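Local coordinates for heme-binding protein A / AI-2 binding protein A (Helicobacter pylori SS1, PDB 6OFQ), which binds peptides in the periplasm and probably delivers them to an ABC transporter, as a type II substrate-binding protein, at residues A[26-31]-A[528-533]. Sequence-based numbering, arbitrary orientation.
Sequences QKRFGG and KVYLEK
Arg28 lies flat along the ring of Tyr530 where the start of the modelled chain meets its C-terminus on the surface of this type II periplasmic binding protein. The type I beta turn from Gln26 to Phe29, leading into strand 32-37, packs against the C-terminal strand 530-531, itself paired with strand 513-514. At the base of the side chain, Arg28 CB lies 3.8 Å from Tyr530 CG. Its CG then takes the middle of the ring, a CH-pi contact with Arg28 CG 3.7 Å from the centroid and 13° off the normal. CD passes over CD1 and CE1, Arg28 NE comes within 3.5 Å of Tyr530 CZ, and Arg28 NH2 ends 3.6 Å from Tyr530 OH. The chain runs extended from CG to NE, which carries the guanidinium on over the same face, with its plane only 11° from that of the ring. At the tip, Arg28 NH1 hydrogen-bonds Tyr239 OH, and the Tyr239 ring also meets those of Phe29 and Tyr530 edge-to-face.

Beside this stack the backbones are joined through water. One water donates to Lys27 O and, at longer range, to Leu531 O while accepting from Lys533 N; a second donates to Arg28 O and Gly30 O and accepts from Leu531 N. Lys533, the C-terminal residue, doubles back along the turn: its CD passes Lys27 O and Lys533 CE lies 3.3 Å from Phe29 O. A bend at chi4, 59°, turns the ammonium group in between the segments. There Lys533 NZ donates hydrogen bonds to one carbonyl of each, Gly30 O at 2.9 Å and Leu531 O at 2.7 Å.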
loop_
_atom_site.group_PDB
_atom_site.type_symbol
_atom_site.label_atom_id
_atom_site.label_comp_id
_atom_site.label_asym_id
_atom_site.label_seq_id
_atom_site.Cartn_x
_atom_site.Cartn_y
_atom_site.Cartn_z
ATOM N N GLN A 26 6.844 -30.810 -10.229
ATOM C CA GLN A 26 7.866 -30.639 -11.273
ATOM C C GLN A 26 7.356 -29.976 -12.553
ATOM O O GLN A 26 8.019 -29.117 -13.138
ATOM C CB GLN A 26 8.465 -32.012 -11.619
ATOM C CG GLN A 26 9.554 -31.999 -12.686
ATOM C CD GLN A 26 10.673 -31.003 -12.418
ATOM O OE1 GLN A 26 11.359 -31.087 -11.394
ATOM N NE2 GLN A 26 10.900 -30.082 -13.361
ATOM N N LYS A 27 6.155 -30.360 -12.962
ATOM C CA LYS A 27 5.529 -29.804 -14.144
ATOM C C LYS A 27 5.220 -28.302 -14.008
ATOM O O LYS A 27 4.965 -27.636 -15.015
ATOM C CB LYS A 27 4.239 -30.557 -14.466
ATOM C CG LYS A 27 4.419 -32.039 -14.782
ATOM C CD LYS A 27 3.262 -32.532 -15.655
ATOM C CE LYS A 27 2.824 -33.963 -15.369
ATOM N NZ LYS A 27 1.823 -34.368 -16.397
ATOM N N ARG A 28 5.181 -27.787 -12.774
ATOM C CA ARG A 28 4.927 -26.370 -12.552
ATOM C C ARG A 28 6.069 -25.490 -12.999
ATOM O O ARG A 28 5.832 -24.314 -13.298
ATOM C CB ARG A 28 4.580 -26.102 -11.096
ATOM C CG ARG A 28 3.259 -26.736 -10.698
ATOM C CD ARG A 28 2.949 -26.420 -9.258
ATOM N NE ARG A 28 1.642 -26.905 -8.848
ATOM C CZ ARG A 28 1.031 -26.564 -7.722
ATOM N NH1 ARG A 28 1.603 -25.783 -6.832
ATOM N NH2 ARG A 28 -0.163 -27.086 -7.483
ATOM N N PHE A 29 7.309 -25.962 -13.008
ATOM C CA PHE A 29 8.437 -25.097 -13.245
ATOM C C PHE A 29 8.643 -24.669 -14.685
ATOM O O PHE A 29 8.319 -25.449 -15.608
ATOM C CB PHE A 29 9.732 -25.771 -12.765
ATOM C CG PHE A 29 9.856 -25.821 -11.267
ATOM C CD1 PHE A 29 9.329 -26.887 -10.574
ATOM C CD2 PHE A 29 10.454 -24.797 -10.573
ATOM C CE1 PHE A 29 9.384 -26.901 -9.199
ATOM C CE2 PHE A 29 10.540 -24.801 -9.190
ATOM C CZ PHE A 29 10.018 -25.886 -8.530
ATOM N N GLY A 30 9.028 -23.405 -14.828
ATOM C CA GLY A 30 9.449 -22.896 -16.127
ATOM C C GLY A 30 8.455 -21.875 -16.680
ATOM O O GLY A 30 7.218 -22.095 -16.648
ATOM N N GLY A 31 9.024 -20.844 -17.273
ATOM C CA GLY A 31 8.263 -19.946 -18.137
ATOM C C GLY A 31 8.408 -18.498 -17.816
ATOM O O GLY A 31 9.081 -18.109 -16.837
ATOM N N LYS A 528 4.806 -18.078 -6.305
ATOM C CA LYS A 528 3.896 -19.250 -6.331
ATOM C C LYS A 528 3.169 -19.356 -7.650
ATOM O O LYS A 528 2.397 -20.271 -7.867
ATOM C CB LYS A 528 2.891 -19.248 -5.174
ATOM C CG LYS A 528 3.490 -18.943 -3.818
ATOM C CD LYS A 528 4.634 -19.894 -3.469
ATOM C CE LYS A 528 5.221 -19.564 -2.099
ATOM N NZ LYS A 528 6.374 -20.408 -1.748
ATOM N N VAL A 529 3.388 -18.397 -8.570
ATOM C CA VAL A 529 2.636 -18.403 -9.847
ATOM C C VAL A 529 3.312 -19.358 -10.824
ATOM O O VAL A 529 4.539 -19.416 -10.886
ATOM C CB VAL A 529 2.583 -16.975 -10.446
ATOM C CG1 VAL A 529 1.838 -16.966 -11.781
ATOM C CG2 VAL A 529 1.808 -16.121 -9.460
ATOM N N TYR A 530 2.522 -20.109 -11.592
ATOM C CA TYR A 530 3.142 -20.994 -12.581
ATOM C C TYR A 530 2.211 -21.049 -13.763
ATOM O O TYR A 530 1.048 -20.597 -13.751
ATOM C CB TYR A 530 3.382 -22.415 -12.022
ATOM C CG TYR A 530 2.162 -23.185 -11.592
ATOM C CD1 TYR A 530 1.568 -23.000 -10.334
ATOM C CD2 TYR A 530 1.505 -24.038 -12.453
ATOM C CE1 TYR A 530 0.439 -23.684 -9.948
ATOM C CE2 TYR A 530 0.393 -24.738 -12.054
ATOM C CZ TYR A 530 -0.144 -24.607 -10.783
ATOM O OH TYR A 530 -1.256 -25.343 -10.377
ATOM N N LEU A 531 2.785 -21.575 -14.851
ATOM C CA LEU A 531 2.027 -21.756 -16.083
ATOM C C LEU A 531 1.699 -23.222 -16.298
ATOM O O LEU A 531 2.576 -24.076 -16.201
ATOM C CB LEU A 531 2.875 -21.230 -17.240
ATOM C CG LEU A 531 3.414 -19.802 -17.098
ATOM C CD1 LEU A 531 4.187 -19.383 -18.372
ATOM C CD2 LEU A 531 2.302 -18.823 -16.738
ATOM N N GLU A 532 0.415 -23.478 -16.533
ATOM C CA GLU A 532 -0.074 -24.841 -16.540
ATOM C C GLU A 532 0.446 -25.495 -17.799
ATOM O O GLU A 532 0.418 -24.895 -18.865
ATOM C CB GLU A 532 -1.578 -24.886 -16.539
ATOM C CG GLU A 532 -1.887 -26.370 -16.412
ATOM C CD GLU A 532 -3.293 -26.579 -15.948
ATOM O OE1 GLU A 532 -4.169 -26.261 -16.792
ATOM O OE2 GLU A 532 -3.415 -27.005 -14.777
ATOM N N LYS A 533 0.979 -26.712 -17.646
ATOM C CA LYS A 533 1.438 -27.424 -18.853
ATOM C C LYS A 533 0.962 -28.875 -18.839
ATOM O O LYS A 533 0.589 -29.257 -19.947
ATOM C CB LYS A 533 2.962 -27.489 -18.967
ATOM C CG LYS A 533 3.698 -26.181 -18.791
ATOM C CD LYS A 533 5.004 -26.508 -18.101
ATOM C CE LYS A 533 5.825 -25.278 -17.782
ATOM N NZ LYS A 533 5.227 -24.248 -16.906
ATOM O OXT LYS A 533 0.995 -29.550 -17.787
HETATM O O HOH W 1 2.282 -27.163 -15.184
HETATM O O HOH W 2 5.603 -21.918 -14.535
#